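3-isopropylmalate dehydratase small subunit (Campylobacter jejuni, PDB 3Q3W) catalyses, as part of isopropylmalate isomerase, the interconversion of 2-isopropylmalate and 3-isopropylmalate through the intermediate 2-isopropylmaleate. Local coordinates at residues G12-L17 against D136-S141. Residues are numbered along the deposited sequence; the frame is centred on the assembly and turned at random.
Sequences GIACPL and DELKKS
L138, near the C-terminal end of helix 128-140, sets its branched end against A14 and P16 of strand 9-17, a helix-on-sheet contact in this subunit of the aconitase C-terminal domain family. The axes of segments 12-17 and 136-140 approach to 8.4 Å, with 115° between their N-to-C directions. With CG anti to the backbone N (chi1 -169°), L138 extends from the helix to the strand, where its methyl CD2 lies 3.7 Å from A14 CB and 3.9 Å from P16 CD. The same isobutyl group lies against the A14 carbonyl: L138 CD2 is 3.6 Å and L138 CD1 3.7 Å from A14 O. This oxygen is thus buried against hydrocarbon and has no hydrogen-bond partner in the model.

One residue along the helix, K139 adds its aliphatic part at the solvent side, K139 CG meeting P16 CG at 3.8 Å. The lysine chain then bends at chi3 (-65°), and its ammonium forms a salt bridge with E18, the residue after L17. No hydrogen bond joins the two segments directly; K144 links them indirectly, its NZ donating to the carbonyl oxygens of L138 and S141 where the helix ends and its backbone hydrogen-bonding to A14. Strand 9-17 runs between strands 73-78 and 145-149, with A14 touching I75 on the former and I146 on the latter, while L138 also packs on F157 of strand 154-157.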
loop_
_atom_site.group_PDB
_atom_site.type_symbol
_atom_site.label_atom_id
_atom_site.label_comp_id
_atom_site.label_asym_id
_atom_site.label_seq_id
_atom_site.Cartn_x
_atom_site.Cartn_y
_atom_site.Cartn_z
ATOM N N GLY A 12 -5.467 5.184 -9.742
ATOM C CA GLY A 12 -4.111 5.743 -9.748
ATOM C C GLY A 12 -3.045 4.750 -10.175
ATOM O O GLY A 12 -3.323 3.580 -10.460
ATOM N N ILE A 13 -1.825 5.243 -10.192
ATOM C CA ILE A 13 -0.674 4.495 -10.595
ATOM C C ILE A 13 -0.389 3.401 -9.573
ATOM O O ILE A 13 -0.273 3.672 -8.363
ATOM C CB ILE A 13 0.542 5.457 -10.726
ATOM C CG1 ILE A 13 0.236 6.598 -11.702
ATOM C CG2 ILE A 13 1.837 4.688 -11.059
ATOM C CD1 ILE A 13 0.128 6.231 -13.124
ATOM N N ALA A 14 -0.326 2.158 -10.041
ATOM C CA ALA A 14 0.019 1.028 -9.191
ATOM C C ALA A 14 1.453 0.566 -9.456
ATOM O O ALA A 14 1.925 0.640 -10.606
ATOM C CB ALA A 14 -0.927 -0.075 -9.394
ATOM N N CYS A 15 2.115 0.094 -8.392
ATOM C CA CYS A 15 3.528 -0.267 -8.408
ATOM C C CYS A 15 3.687 -1.646 -7.805
ATOM O O CYS A 15 3.305 -1.859 -6.651
ATOM C CB CYS A 15 4.386 0.709 -7.595
ATOM S SG CYS A 15 6.134 0.290 -7.695
ATOM N N PRO A 16 4.271 -2.577 -8.564
ATOM C CA PRO A 16 4.434 -3.908 -8.028
ATOM C C PRO A 16 5.708 -4.040 -7.220
ATOM O O PRO A 16 6.764 -3.567 -7.656
ATOM C CB PRO A 16 4.494 -4.774 -9.287
ATOM C CG PRO A 16 5.103 -3.894 -10.309
ATOM C CD PRO A 16 4.760 -2.479 -9.953
ATOM N N LEU A 17 5.608 -4.646 -6.055
ATOM C CA LEU A 17 6.777 -4.904 -5.213
ATOM C C LEU A 17 6.838 -6.418 -4.922
ATOM O O LEU A 17 6.194 -6.931 -4.005
ATOM C CB LEU A 17 6.723 -4.095 -3.907
ATOM C CG LEU A 17 6.644 -2.578 -4.077
ATOM C CD1 LEU A 17 6.419 -1.879 -2.662
ATOM C CD2 LEU A 17 7.854 -1.998 -4.708
ATOM N N ASP A 136 2.328 -9.273 -13.391
ATOM C CA ASP A 136 2.887 -9.530 -14.708
ATOM C C ASP A 136 2.416 -8.481 -15.696
ATOM O O ASP A 136 3.194 -7.882 -16.431
ATOM C CB ASP A 136 2.493 -10.886 -15.258
ATOM C CG ASP A 136 3.065 -11.105 -16.633
ATOM O OD1 ASP A 136 2.304 -11.084 -17.622
ATOM O OD2 ASP A 136 4.290 -11.215 -16.705
ATOM N N GLU A 137 1.128 -8.235 -15.706
ATOM C CA GLU A 137 0.598 -7.274 -16.640
ATOM C C GLU A 137 1.080 -5.837 -16.314
ATOM O O GLU A 137 1.348 -5.055 -17.218
ATOM C CB GLU A 137 -0.919 -7.366 -16.581
ATOM C CG GLU A 137 -1.689 -6.304 -17.336
ATOM C CD GLU A 137 -1.633 -6.456 -18.815
ATOM O OE1 GLU A 137 -1.512 -7.611 -19.289
ATOM O OE2 GLU A 137 -1.731 -5.414 -19.509
ATOM N N LEU A 138 1.145 -5.501 -15.025
ATOM C CA LEU A 138 1.473 -4.137 -14.605
ATOM C C LEU A 138 2.880 -3.763 -15.037
ATOM O O LEU A 138 3.161 -2.636 -15.478
ATOM C CB LEU A 138 1.326 -4.016 -13.079
ATOM C CG LEU A 138 1.362 -2.619 -12.448
ATOM C CD1 LEU A 138 0.431 -1.616 -13.135
ATOM C CD2 LEU A 138 0.992 -2.819 -10.988
ATOM N N LYS A 139 3.775 -4.720 -14.899
ATOM C CA LYS A 139 5.138 -4.515 -15.289
ATOM C C LYS A 139 5.263 -4.327 -16.766
ATOM O O LYS A 139 5.996 -3.432 -17.230
ATOM C CB LYS A 139 5.936 -5.714 -14.921
ATOM C CG LYS A 139 6.103 -5.863 -13.454
ATOM C CD LYS A 139 7.151 -6.904 -13.200
ATOM C CE LYS A 139 6.763 -8.280 -13.652
ATOM N NZ LYS A 139 7.871 -9.171 -13.245
ATOM N N LYS A 140 4.568 -5.193 -17.507
ATOM C CA LYS A 140 4.565 -5.121 -18.952
ATOM C C LYS A 140 3.906 -3.863 -19.489
ATOM O O LYS A 140 4.290 -3.392 -20.559
ATOM C CB LYS A 140 3.866 -6.319 -19.570
ATOM C CG LYS A 140 4.618 -7.610 -19.419
ATOM C CD LYS A 140 3.832 -8.714 -20.054
ATOM C CE LYS A 140 4.595 -10.027 -19.993
ATOM N NZ LYS A 140 3.751 -11.190 -20.362
ATOM N N SER A 141 2.938 -3.308 -18.758
ATOM C CA SER A 141 2.090 -2.259 -19.351
ATOM C C SER A 141 2.707 -0.855 -19.258
ATOM O O SER A 141 3.333 -0.479 -18.241
ATOM C CB SER A 141 0.693 -2.258 -18.691
ATOM O OG SER A 141 -0.179 -1.356 -19.361
#